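PDB 2VVE: spike protein P1 from Pseudoalteromonas phage pm2, which binds the host receptor through its C-terminal part, as the spike at the fivefold vertices of the virion, with its N-terminal part associated with the capsid vertex. Local coordinates for residues F115-V120 with A199-V204; I151-A156 with Y175-S180; N13-P18 with I249-T254. All coordinates share one frame; numbering follows the deposited sequence. Where two conformers were deposited one is given.

Overall arrangement
All three contacts are antiparallel strand pairs, nested along the chain: contact 2 lies within the loop closed by contact 1, and contact 1 within the loop closed by contact 3. Contacts 1 and 2 reach the same sheet, where strands 151-160 and 200-208 are neighbours; their centres lie about 26 Å apart and their nearest atoms about 6 Å. Contact 3 belongs to a separate sheet near the chain termini, with its centre about 28 Å from that of contact 1 and about 49 Å from that of contact 2, on the opposite side of the chain's centre from the latter. Contact 2 is beside the calcium ion, with the side chain of Ser152 about 5 Å away.

Contact 1 of 3, residues F115-V120 with A199-V204; sequences FFDIDV and AGVHRV
Arg203 carries the polar side of this strand pair: its guanidinium meets Asp117 at the edge and Phe115 over one face. NE donates to Asp117 OD1 (2.7 Å) and NH2 to Asp117 OD2 (2.9 Å), a side-on salt bridge in which both oxygens use their syn lone pairs. The carboxylate and guanidinium planes are 7° apart and the bonds nearly straight. Phe115 stacks flat on the guanidinium, with Arg203 CD over the ring, 3.6 Å from its centroid. A bend at chi3 (-69°) swings NE toward the carboxylate while the guanidinium stays stacked, and the third nitrogen, NH1, is held by a salt bridge to Glu109.

On the other side of the sheet, Val204 sets CB over one face of the Phe116 ring, and its CG1 lies 3.6 Å from Phe116 CZ. Its other methyl, CG2, touches Ile118 CD1 at 3.8 Å. Strands 116-120 and 200-204 run antiparallel at 156°, with hydrogen-bonded pairs Phe116-Val204, Ile118-His202 and Val120-Gly200 alternating with non-hydrogen-bonded ones. Strand 200-208 lies between 116-120 and 151-160 in an antiparallel sheet of the PM2 spike P1 family region.

Further out, His202 is fixed at both ring nitrogens, NE2 by Ser198 O and ND1 by Thr160 O, which would favour a doubly protonated, cationic ring. Phe90 of strand 88-91 packs against the Phe116 ring, while Phe157 and Ile159 of strand 151-160 touch Val204.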
ATOM      1  N   PHE A 115      27.752  -4.741 -10.295  1.00 13.08           N
ATOM      2  CA  PHE A 115      27.374  -3.336 -10.378  1.00 12.94           C
ATOM      3  C   PHE A 115      26.791  -2.849  -9.055  1.00 13.85           C
ATOM      4  O   PHE A 115      26.515  -3.634  -8.126  1.00 14.39           O
ATOM      5  CB  PHE A 115      26.347  -3.130 -11.511  1.00 15.50           C
ATOM      6  CG  PHE A 115      25.063  -3.902 -11.320  1.00 16.43           C
ATOM      7  CD1 PHE A 115      24.068  -3.440 -10.452  1.00 14.97           C
ATOM      8  CD2 PHE A 115      24.860  -5.106 -11.999  1.00 11.85           C
ATOM      9  CE1 PHE A 115      22.887  -4.163 -10.278  1.00 17.83           C
ATOM     10  CE2 PHE A 115      23.685  -5.836 -11.830  1.00 14.28           C
ATOM     11  CZ  PHE A 115      22.697  -5.364 -10.964  1.00 18.17           C
ATOM     12  N   PHE A 116      26.604  -1.539  -8.963  1.00 14.54           N
ATOM     13  CA  PHE A 116      25.813  -0.967  -7.883  1.00 17.90           C
ATOM     14  C   PHE A 116      25.027   0.188  -8.482  1.00 16.40           C
ATOM     15  O   PHE A 116      25.381   0.694  -9.547  1.00 11.06           O
ATOM     16  CB  PHE A 116      26.702  -0.529  -6.709  1.00 12.44           C
ATOM     17  CG  PHE A 116      27.630   0.612  -7.037  1.00 13.91           C
ATOM     18  CD1 PHE A 116      27.224   1.928  -6.812  1.00 16.54           C
ATOM     19  CD2 PHE A 116      28.886   0.378  -7.588  1.00 25.93           C
ATOM     20  CE1 PHE A 116      28.059   2.996  -7.105  1.00 11.45           C
ATOM     21  CE2 PHE A 116      29.733   1.444  -7.902  1.00 15.16           C
ATOM     22  CZ  PHE A 116      29.311   2.756  -7.661  1.00 15.31           C
ATOM     23  N   ASP A 117      23.967   0.600  -7.800  1.00 15.74           N
ATOM     24  CA  ASP A 117      23.122   1.684  -8.284  1.00 14.37           C
ATOM     25  C   ASP A 117      23.322   2.942  -7.430  1.00 16.13           C
ATOM     26  O   ASP A 117      23.520   2.851  -6.211  1.00 20.86           O
ATOM     27  CB  ASP A 117      21.638   1.275  -8.258  1.00 20.32           C
ATOM     28  CG  ASP A 117      21.289   0.207  -9.299  1.00 23.13           C
ATOM     29  OD1 ASP A 117      21.986   0.098 -10.327  1.00 19.99           O
ATOM     30  OD2 ASP A 117      20.299  -0.529  -9.089  1.00 22.87           O
ATOM     31  N   ILE A 118      23.281   4.102  -8.081  1.00 16.03           N
ATOM     32  CA  ILE A 118      23.224   5.387  -7.371  1.00 21.64           C
ATOM     33  C   ILE A 118      21.852   5.996  -7.630  1.00 22.00           C
ATOM     34  O   ILE A 118      21.489   6.250  -8.778  1.00 21.46           O
ATOM     35  CB  ILE A 118      24.320   6.388  -7.828  1.00 21.91           C
ATOM     36  CG1 ILE A 118      25.716   5.769  -7.720  1.00 26.40           C
ATOM     37  CG2 ILE A 118      24.219   7.713  -7.034  1.00 22.61           C
ATOM     38  CD1 ILE A 118      26.822   6.630  -8.348  1.00 26.95           C
ATOM     39  N   ASP A 119      21.103   6.235  -6.560  1.00 22.63           N
ATOM     40  CA  ASP A 119      19.815   6.911  -6.682  1.00 19.37           C
ATOM     41  C   ASP A 119      20.038   8.406  -6.507  1.00 23.19           C
ATOM     42  O   ASP A 119      20.234   8.889  -5.382  1.00 23.77           O
ATOM     43  CB  ASP A 119      18.821   6.359  -5.656  1.00 30.82           C
ATOM     44  CG  ASP A 119      17.401   6.858  -5.873  1.00 39.49           C
ATOM     45  OD1 ASP A 119      17.128   7.516  -6.901  1.00 35.68           O
ATOM     46  OD2 ASP A 119      16.551   6.581  -5.003  1.00 48.67           O
ATOM     47  N   VAL A 120      20.011   9.131  -7.627  1.00 21.11           N
ATOM     48  CA  VAL A 120      20.245  10.579  -7.628  1.00 18.42           C
ATOM     49  C   VAL A 120      18.951  11.317  -7.255  1.00 25.27           C
ATOM     50  O   VAL A 120      17.980  11.300  -8.019  1.00 24.26           O
ATOM     51  CB  VAL A 120      20.811  11.063  -8.989  1.00 22.17           C
ATOM     52  CG1 VAL A 120      21.036  12.568  -8.992  1.00 24.37           C
ATOM     53  CG2 VAL A 120      22.120  10.358  -9.292  1.00 17.90           C
ATOM     54  N   ALA A 199      18.270  13.162 -12.260  1.00 26.76           N
ATOM     55  CA  ALA A 199      17.577  12.560 -11.127  1.00 26.11           C
ATOM     56  C   ALA A 199      17.123  11.157 -11.494  1.00 31.64           C
ATOM     57  O   ALA A 199      16.772  10.883 -12.649  1.00 31.94           O
ATOM     58  CB  ALA A 199      16.387  13.411 -10.704  1.00 30.25           C
ATOM     59  N   GLY A 200      17.149  10.268 -10.510  1.00 22.94           N
ATOM     60  CA  GLY A 200      16.775   8.881 -10.735  1.00 22.40           C
ATOM     61  C   GLY A 200      17.917   7.916 -10.510  1.00 27.15           C
ATOM     62  O   GLY A 200      19.018   8.308 -10.109  1.00 21.67           O
ATOM     63  N   VAL A 201      17.649   6.648 -10.789  1.00 25.35           N
ATOM     64  CA  VAL A 201      18.602   5.589 -10.534  1.00 20.62           C
ATOM     65  C   VAL A 201      19.538   5.453 -11.731  1.00 22.19           C
ATOM     66  O   VAL A 201      19.094   5.448 -12.881  1.00 25.08           O
ATOM     67  CB  VAL A 201      17.873   4.255 -10.229  1.00 20.92           C
ATOM     68  CG1 VAL A 201      18.849   3.109 -10.080  1.00 20.12           C
ATOM     69  CG2 VAL A 201      17.010   4.396  -8.977  1.00 26.03           C
ATOM     70  N   HIS A 202      20.836   5.371 -11.448  1.00 15.82           N
ATOM     71  CA  HIS A 202      21.842   5.097 -12.460  1.00 12.72           C
ATOM     72  C   HIS A 202      22.652   3.894 -11.988  1.00 19.26           C
ATOM     73  O   HIS A 202      22.997   3.779 -10.810  1.00 20.50           O
ATOM     74  CB  HIS A 202      22.776   6.294 -12.681  1.00 17.43           C
ATOM     75  CG  HIS A 202      22.082   7.501 -13.237  1.00 18.27           C
ATOM     76  ND1 HIS A 202      22.075   7.797 -14.581  1.00 22.04           N
ATOM     77  CD2 HIS A 202      21.337   8.462 -12.634  1.00 16.22           C
ATOM     78  CE1 HIS A 202      21.376   8.899 -14.786  1.00 20.90           C
ATOM     79  NE2 HIS A 202      20.913   9.321 -13.621  1.00 17.57           N
ATOM     80  N   ARG A 203      22.927   2.996 -12.917  1.00 14.31           N
ATOM     81  CA  ARG A 203      23.673   1.770 -12.613  1.00 10.99           C
ATOM     82  C   ARG A 203      25.140   1.957 -12.993  1.00 14.55           C
ATOM     83  O   ARG A 203      25.452   2.496 -14.068  1.00 14.11           O
ATOM     84  CB  ARG A 203      23.074   0.573 -13.350  1.00 11.78           C
ATOM     85  CG  ARG A 203      23.699  -0.778 -13.014  1.00 13.56           C
ATOM     86  CD  ARG A 203      22.678  -1.892 -13.224  1.00 10.34           C
ATOM     87  NE  ARG A 203      21.614  -1.817 -12.208  1.00 16.16           N
ATOM     88  CZ  ARG A 203      20.532  -2.591 -12.179  1.00 18.66           C
ATOM     89  NH1 ARG A 203      20.347  -3.504 -13.117  1.00 17.40           N
ATOM     90  NH2 ARG A 203      19.633  -2.447 -11.203  1.00 18.69           N
ATOM     91  N   VAL A 204      26.020   1.508 -12.095  1.00 12.18           N
ATOM     92  CA  VAL A 204      27.472   1.706 -12.220  1.00 10.16           C
ATOM     93  C   VAL A 204      28.221   0.373 -12.219  1.00 12.03           C
ATOM     94  O   VAL A 204      28.073  -0.421 -11.286  1.00 12.27           O
ATOM     95  CB  VAL A 204      28.029   2.593 -11.060  1.00 13.74           C
ATOM     96  CG1 VAL A 204      29.526   2.868 -11.262  1.00 13.33           C
ATOM     97  CG2 VAL A 204      27.238   3.894 -10.926  1.00 11.72           C
TER

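Contact 2 of 3, residues I151-A156 with Y175-S180; sequences ISVKPA and YGSTGS
Pro155 and Tyr175 meet at about a right angle, Pro155 CG set against the CZ-OH end of the tyrosine. Pro155 CG lies 3.4 Å from Tyr175 CZ, whereas CD makes an off-centre CH-pi contact, 4.3 Å from the ring centroid. The CB of Tyr175 points away from the other segment; with CG between its backbone N and carbonyl carbon (chi1 79°), the ring folds back to reach the proline. His137 holds the hydroxyl through a hydrogen bond. The two backbones, too far apart here for a direct bond, are bridged by a water that donates to Pro155 O and accepts from Tyr175 N.

At the other end, Ser152 and Thr178 form a non-hydrogen-bonded pair whose hydroxyls face each other, with OG and OG1 joined by a 3.1 Å hydrogen bond. Both oxygens lie beside their own backbone N, and Thr178 CG2 comes within 3.3 Å of Ser152 OG. Between these two groups, on the opposite side of the sheet from the hydroxyls, Val153 lays CG2 alongside Ser177, 3.7 Å from its CB.

The backbone register is antiparallel, with strand directions at 169°. Val153 N donates to Ser177 O at 2.8 Å and Ser177 N returns a bond to Val153 O at 3.0 Å. At the Ile151-Gly179 pair the bond from Gly179 N to Ile151 O is weak; that carbonyl also accepts from His181.

Ser152 N is bonded to Asp212, a calcium ligand with Ser150 and Asp214, so this strand end adjoins the metal site. Val153 and Pro155 both pack on His137 of strand 129-137, and strand 229-236 meets Pro155 through Phe231, while Ala156 hydrogen-bonds by its backbone to Val207 near the end of strand 200-208, and Lys154 to Thr209 just beyond.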
ATOM      1  N   ILE A 151      52.127  -4.665 -17.117  1.00 27.08           N
ATOM      2  CA  ILE A 151      50.691  -4.621 -17.358  1.00 22.76           C
ATOM      3  C   ILE A 151      50.179  -3.181 -17.323  1.00 23.33           C
ATOM      4  O   ILE A 151      50.366  -2.469 -16.330  1.00 31.89           O
ATOM      5  CB  ILE A 151      49.911  -5.504 -16.339  1.00 30.23           C
ATOM      6  CG1 ILE A 151      50.271  -6.993 -16.503  1.00 22.82           C
ATOM      7  CG2 ILE A 151      48.394  -5.275 -16.440  1.00 25.82           C
ATOM      8  CD1 ILE A 151      49.963  -7.606 -17.883  1.00 22.87           C
ATOM      9  N   SER A 152      49.540  -2.760 -18.414  1.00 25.87           N
ATOM     10  CA  SER A 152      48.871  -1.457 -18.458  1.00 23.19           C
ATOM     11  C   SER A 152      47.461  -1.600 -17.915  1.00 18.80           C
ATOM     12  O   SER A 152      46.751  -2.558 -18.239  1.00 17.33           O
ATOM     13  CB  SER A 152      48.846  -0.881 -19.881  1.00 24.11           C
ATOM     14  OG  SER A 152      50.158  -0.566 -20.323  1.00 29.54           O
ATOM     15  N   VAL A 153      47.077  -0.653 -17.064  1.00 19.27           N
ATOM     16  CA  VAL A 153      45.749  -0.636 -16.453  1.00 19.20           C
ATOM     17  C   VAL A 153      45.063   0.719 -16.656  1.00 23.43           C
ATOM     18  O   VAL A 153      45.714   1.766 -16.720  1.00 19.12           O
ATOM     19  CB  VAL A 153      45.778  -0.982 -14.933  1.00 21.60           C
ATOM     20  CG1 VAL A 153      46.383  -2.370 -14.692  1.00 21.03           C
ATOM     21  CG2 VAL A 153      46.534   0.065 -14.143  1.00 20.41           C
ATOM     22  N   LYS A 154      43.746   0.679 -16.789  1.00 22.55           N
ATOM     23  CA  LYS A 154      42.941   1.888 -16.815  1.00 18.14           C
ATOM     24  C   LYS A 154      41.550   1.555 -16.268  1.00 21.98           C
ATOM     25  O   LYS A 154      40.650   1.176 -17.032  1.00 16.35           O
ATOM     26  CB  LYS A 154      42.885   2.503 -18.225  1.00 17.94           C
ATOM     27  CG  LYS A 154      42.095   3.823 -18.291  1.00 22.95           C
ATOM     28  CD  LYS A 154      42.372   4.616 -19.557  1.00 26.27           C
ATOM     29  CE  LYS A 154      43.559   5.543 -19.391  1.00 38.15           C
ATOM     30  NZ  LYS A 154      43.822   6.298 -20.643  1.00 50.17           N
ATOM     31  N   PRO A 155      41.377   1.677 -14.932  1.00 15.80           N
ATOM     32  CA  PRO A 155      40.083   1.379 -14.318  1.00 14.88           C
ATOM     33  C   PRO A 155      39.024   2.400 -14.741  1.00 12.75           C
ATOM     34  O   PRO A 155      39.361   3.545 -15.045  1.00 12.58           O
ATOM     35  CB  PRO A 155      40.371   1.462 -12.811  1.00 14.90           C
ATOM     36  CG  PRO A 155      41.595   2.348 -12.708  1.00 12.05           C
ATOM     37  CD  PRO A 155      42.396   2.068 -13.936  1.00 17.16           C
ATOM     38  N   ALA A 156      37.766   1.980 -14.794  1.00 16.32           N
ATOM     39  CA  ALA A 156      36.679   2.900 -15.155  1.00 10.59           C
ATOM     40  C   ALA A 156      35.409   2.579 -14.387  1.00 11.19           C
ATOM     41  O   ALA A 156      35.267   1.473 -13.844  1.00 11.27           O
ATOM     42  CB  ALA A 156      36.413   2.864 -16.658  1.00 12.27           C
ATOM     43  N   TYR A 175      42.810   8.120 -14.448  1.00 15.59           N
ATOM     44  CA  TYR A 175      44.245   7.776 -14.552  1.00 23.59           C
ATOM     45  C   TYR A 175      44.479   6.478 -15.328  1.00 24.59           C
ATOM     46  O   TYR A 175      43.603   5.606 -15.392  1.00 21.16           O
ATOM     47  CB  TYR A 175      44.913   7.667 -13.158  1.00 22.53           C
ATOM     48  CG  TYR A 175      44.652   6.353 -12.428  1.00 18.29           C
ATOM     49  CD1 TYR A 175      45.503   5.248 -12.587  1.00 17.94           C
ATOM     50  CD2 TYR A 175      43.556   6.217 -11.577  1.00 20.02           C
ATOM     51  CE1 TYR A 175      45.260   4.040 -11.917  1.00 23.88           C
ATOM     52  CE2 TYR A 175      43.306   5.025 -10.907  1.00 21.11           C
ATOM     53  CZ  TYR A 175      44.152   3.941 -11.083  1.00 20.85           C
ATOM     54  OH  TYR A 175      43.874   2.774 -10.408  1.00 19.30           O
ATOM     55  N   GLY A 176      45.668   6.369 -15.917  1.00 26.73           N
ATOM     56  CA  GLY A 176      46.193   5.090 -16.401  1.00 23.48           C
ATOM     57  C   GLY A 176      47.524   4.816 -15.721  1.00 22.20           C
ATOM     58  O   GLY A 176      48.201   5.746 -15.283  1.00 22.03           O
ATOM     59  N   SER A 177      47.905   3.543 -15.630  1.00 21.87           N
ATOM     60  CA  SER A 177      49.166   3.164 -14.974  1.00 22.61           C
ATOM     61  C   SER A 177      49.794   1.960 -15.657  1.00 27.30           C
ATOM     62  O   SER A 177      49.092   1.052 -16.109  1.00 21.04           O
ATOM     63  CB  SER A 177      48.916   2.851 -13.492  1.00 25.39           C
ATOM     64  OG  SER A 177      50.091   2.407 -12.842  1.00 27.13           O
ATOM     65  N   THR A 178      51.121   1.950 -15.727  1.00 27.27           N
ATOM     66  CA  THR A 178      51.825   0.843 -16.349  1.00 29.27           C
ATOM     67  C   THR A 178      53.003   0.429 -15.485  1.00 29.67           C
ATOM     68  O   THR A 178      53.746   1.271 -14.963  1.00 35.86           O
ATOM     69  CB  THR A 178      52.295   1.191 -17.789  1.00 29.18           C
ATOM     70  OG1 THR A 178      51.194   1.708 -18.543  1.00 34.17           O
ATOM     71  CG2 THR A 178      52.822  -0.042 -18.504  1.00 29.90           C
ATOM     72  N   GLY A 179      53.153  -0.880 -15.337  1.00 31.80           N
ATOM     73  CA  GLY A 179      54.308  -1.456 -14.676  1.00 24.79           C
ATOM     74  C   GLY A 179      54.017  -2.865 -14.208  1.00 25.39           C
ATOM     75  O   GLY A 179      53.019  -3.479 -14.611  1.00 26.75           O
ATOM     76  N   SER A 180      54.926  -3.389 -13.389  1.00 26.42           N
ATOM     77  CA  SER A 180      54.709  -4.665 -12.724  0.70 27.69           C
ATOM     78  C   SER A 180      54.155  -4.375 -11.337  1.00 29.39           C
ATOM     79  O   SER A 180      54.860  -3.858 -10.468  1.00 29.95           O
ATOM     80  CB  SER A 180      56.012  -5.463 -12.651  0.70 35.26           C
ATOM     81  OG  SER A 180      56.558  -5.628 -13.949  0.70 32.67           O
TER
HETATM   82  O   HOH W   1      41.035   5.672 -14.559  1.00 15.57           O

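Contact 3 of 3, residues N13-P18 with I249-T254; sequences NSFQIP and ILMERT
Residues Asn13 and Phe15 pair with Met251 and Ile249 in antiparallel fashion, the strand directions 147° apart, through four backbone hydrogen bonds of 2.8 to 2.9 Å that link each N to the O of its partner.

Phe15 and Ile249 meet at the middle of the contact. The phenylalanine CG sits between the backbone N and the carbonyl carbon (chi1 61°), which brings the ring across toward the neighbouring strand. One face receives Ile249 CB, 4.0 Å from the ring centroid and 14° off the normal. Ile249 CG2 lies 3.7 Å from Phe15 CZ. At the ring edge, in its plane, Met251 CE comes to 3.7 Å from Phe15 CZ; the methionine chain is extended as far as SD and then bends at chi3, which places the methyl there. Ile17 reaches the same isoleucine from farther along the strand, its CD1 3.6 Å from Ile249 CG1.

Within this chain 11-19 is the outermost of four antiparallel strands, and 245-253 lies between it and 33-39. The last strand of the chain thus pairs with strand 11-19, near the start of the chain, in a sheet of the second jelly-roll. Toward strand 33-39, Leu250 hydrogen-bonds through its backbone to Ser37, and the Ile249 side chain touches Ile38.

The other face of the strands carries Ser14 and Leu250, where Ser14 OG is 3.7 Å from Leu250 CD1. That hydroxyl is hydrogen-bonded to Ile46 O of the second subunit, another copy of this protein, and Leu250 packs on the same isoleucine. Glu252 on this face forms a salt bridge with Arg35 and accepts a hydrogen bond from Asn73 N of the second subunit.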
ATOM      1  N   ASN A  13       6.833  28.298   4.942  1.00 13.63           N
ATOM      2  CA  ASN A  13       8.148  28.242   4.319  1.00 13.09           C
ATOM      3  C   ASN A  13       8.467  26.773   4.089  1.00 15.72           C
ATOM      4  O   ASN A  13       8.396  25.980   5.031  1.00 13.53           O
ATOM      5  CB  ASN A  13       9.204  28.901   5.220  1.00 14.16           C
ATOM      6  CG  ASN A  13      10.535  29.148   4.495  1.00 19.12           C
ATOM      7  OD1 ASN A  13      10.565  29.545   3.325  1.00 24.38           O
ATOM      8  ND2 ASN A  13      11.642  28.919   5.200  1.00 25.04           N
ATOM      9  N   SER A  14       8.814  26.424   2.846  1.00 10.72           N
ATOM     10  CA  SER A  14       9.093  25.035   2.458  1.00 12.87           C
ATOM     11  C   SER A  14      10.549  24.902   2.028  1.00 14.36           C
ATOM     12  O   SER A  14      11.069  25.727   1.262  1.00 11.73           O
ATOM     13  CB  SER A  14       8.169  24.579   1.310  1.00 11.05           C
ATOM     14  OG  SER A  14       6.810  24.535   1.723  1.00 14.05           O
ATOM     15  N   PHE A  15      11.211  23.863   2.516  1.00 10.87           N
ATOM     16  CA  PHE A  15      12.633  23.700   2.229  1.00  9.89           C
ATOM     17  C   PHE A  15      13.079  22.279   2.519  1.00 15.22           C
ATOM     18  O   PHE A  15      12.294  21.460   2.985  1.00 11.63           O
ATOM     19  CB  PHE A  15      13.462  24.717   3.032  1.00 11.34           C
ATOM     20  CG  PHE A  15      13.324  24.573   4.527  1.00 14.98           C
ATOM     21  CD1 PHE A  15      14.235  23.811   5.258  1.00 18.09           C
ATOM     22  CD2 PHE A  15      12.274  25.199   5.211  1.00 13.88           C
ATOM     23  CE1 PHE A  15      14.099  23.672   6.654  1.00 15.30           C
ATOM     24  CE2 PHE A  15      12.130  25.051   6.599  1.00 17.16           C
ATOM     25  CZ  PHE A  15      13.045  24.300   7.315  1.00 18.07           C
ATOM     26  N   GLN A  16      14.339  21.997   2.227  1.00  9.64           N
ATOM     27  CA  GLN A  16      14.898  20.659   2.411  1.00 12.45           C
ATOM     28  C   GLN A  16      16.022  20.718   3.427  1.00 17.81           C
ATOM     29  O   GLN A  16      16.831  21.657   3.410  1.00 15.70           O
ATOM     30  CB  GLN A  16      15.417  20.089   1.081  1.00 12.95           C
ATOM     31  CG  GLN A  16      14.315  19.699   0.051  1.00 14.57           C
ATOM     32  CD  GLN A  16      13.561  20.901  -0.520  1.00 17.64           C
ATOM     33  OE1 GLN A  16      14.170  21.880  -0.949  1.00 16.23           O
ATOM     34  NE2 GLN A  16      12.229  20.832  -0.515  1.00 16.12           N
ATOM     35  N   ILE A  17      16.075  19.722   4.308  1.00 10.35           N
ATOM     36  CA  ILE A  17      17.200  19.606   5.250  1.00 13.47           C
ATOM     37  C   ILE A  17      18.107  18.429   4.875  1.00 15.31           C
ATOM     38  O   ILE A  17      17.623  17.300   4.692  1.00 14.14           O
ATOM     39  CB  ILE A  17      16.731  19.450   6.711  1.00 13.95           C
ATOM     40  CG1 ILE A  17      16.124  20.760   7.233  1.00 14.03           C
ATOM     41  CG2 ILE A  17      17.902  19.005   7.624  1.00 19.18           C
ATOM     42  CD1 ILE A  17      15.276  20.579   8.501  1.00 18.50           C
ATOM     43  N   PRO A  18      19.424  18.686   4.769  1.00 16.76           N
ATOM     44  CA  PRO A  18      20.343  17.588   4.494  1.00 16.63           C
ATOM     45  C   PRO A  18      20.501  16.731   5.739  1.00 19.35           C
ATOM     46  O   PRO A  18      20.893  17.229   6.797  1.00 19.72           O
ATOM     47  CB  PRO A  18      21.656  18.297   4.145  1.00 17.68           C
ATOM     48  CG  PRO A  18      21.592  19.584   4.919  1.00 17.91           C
ATOM     49  CD  PRO A  18      20.132  19.975   4.928  1.00 15.10           C
ATOM     50  N   ILE A 249      10.453  19.711   4.368  1.00  8.88           N
ATOM     51  CA  ILE A 249       9.883  20.467   5.478  1.00  9.77           C
ATOM     52  C   ILE A 249       8.964  21.562   4.989  1.00 10.39           C
ATOM     53  O   ILE A 249       9.336  22.361   4.148  1.00 14.21           O
ATOM     54  CB  ILE A 249      10.972  21.167   6.377  1.00 13.74           C
ATOM     55  CG1 ILE A 249      12.190  20.270   6.631  1.00 17.65           C
ATOM     56  CG2 ILE A 249      10.336  21.739   7.681  1.00 16.35           C
ATOM     57  CD1 ILE A 249      11.920  19.028   7.481  1.00 21.02           C
ATOM     58  N   LEU A 250       7.750  21.558   5.512  1.00  8.43           N
ATOM     59  CA  LEU A 250       6.858  22.705   5.421  1.00 10.30           C
ATOM     60  C   LEU A 250       6.720  23.238   6.840  1.00 12.97           C
ATOM     61  O   LEU A 250       6.250  22.524   7.737  1.00 12.48           O
ATOM     62  CB  LEU A 250       5.502  22.283   4.836  1.00  7.04           C
ATOM     63  CG  LEU A 250       4.504  23.445   4.757  1.00 13.87           C
ATOM     64  CD1 LEU A 250       3.771  23.411   3.438  1.00 15.78           C
ATOM     65  CD2 LEU A 250       3.536  23.440   5.936  1.00 20.52           C
ATOM     66  N   MET A 251       7.156  24.482   7.040  1.00  8.30           N
ATOM     67  CA  MET A 251       7.128  25.118   8.343  1.00  8.62           C
ATOM     68  C   MET A 251       6.126  26.268   8.357  1.00 17.20           C
ATOM     69  O   MET A 251       6.068  27.061   7.410  1.00 14.33           O
ATOM     70  CB  MET A 251       8.520  25.675   8.654  1.00 10.96           C
ATOM     71  CG  MET A 251       8.604  26.271  10.028  1.00 12.51           C
ATOM     72  SD  MET A 251      10.280  26.802  10.392  1.00 20.79           S
ATOM     73  CE  MET A 251      11.155  25.247  10.396  1.00 21.46           C
ATOM     74  N   GLU A 252       5.379  26.376   9.452  1.00 14.18           N
ATOM     75  CA  GLU A 252       4.457  27.492   9.681  1.00  9.92           C
ATOM     76  C   GLU A 252       4.874  28.288  10.918  1.00 15.91           C
ATOM     77  O   GLU A 252       5.198  27.722  11.960  1.00 13.95           O
ATOM     78  CB  GLU A 252       3.023  26.994   9.834  1.00 11.35           C
ATOM     79  CG  GLU A 252       2.641  25.972   8.742  1.00 10.01           C
ATOM     80  CD  GLU A 252       1.246  25.399   8.922  1.00 18.63           C
ATOM     81  OE1 GLU A 252       0.633  25.624   9.979  1.00 27.48           O
ATOM     82  OE2 GLU A 252       0.767  24.741   7.986  1.00 24.82           O
ATOM     83  N   ARG A 253       4.875  29.606  10.770  1.00 11.44           N
ATOM     84  CA  ARG A 253       5.343  30.525  11.813  1.00 18.34           C
ATOM     85  C   ARG A 253       4.421  31.733  11.952  1.00 18.21           C
ATOM     86  O   ARG A 253       3.739  32.117  10.994  1.00 19.97           O
ATOM     87  CB  ARG A 253       6.761  31.014  11.497  1.00 22.93           C
ATOM     88  CG  ARG A 253       7.850  29.940  11.590  1.00 31.82           C
ATOM     89  CD  ARG A 253       9.209  30.498  11.211  1.00 33.32           C
ATOM     90  NE  ARG A 253       9.240  30.896   9.809  1.00 54.71           N
ATOM     91  CZ  ARG A 253      10.234  31.561   9.233  1.00 64.15           C
ATOM     92  NH1 ARG A 253      11.300  31.923   9.939  1.00 64.41           N
ATOM     93  NH2 ARG A 253      10.151  31.869   7.947  1.00 64.54           N
ATOM     94  N   THR A 254       4.426  32.339  13.141  1.00 19.16           N
ATOM     95  CA  THR A 254       3.644  33.543  13.423  1.00 22.30           C
ATOM     96  C   THR A 254       4.232  34.740  12.667  1.00 38.82           C
ATOM     97  O   THR A 254       5.430  34.780  12.375  1.00 51.87           O
ATOM     98  CB  THR A 254       3.601  33.836  14.945  1.00 27.12           C
ATOM     99  OG1 THR A 254       2.990  32.733  15.624  1.00 39.57           O
ATOM    100  CG2 THR A 254       2.802  35.117  15.262  1.00 19.96           C
TER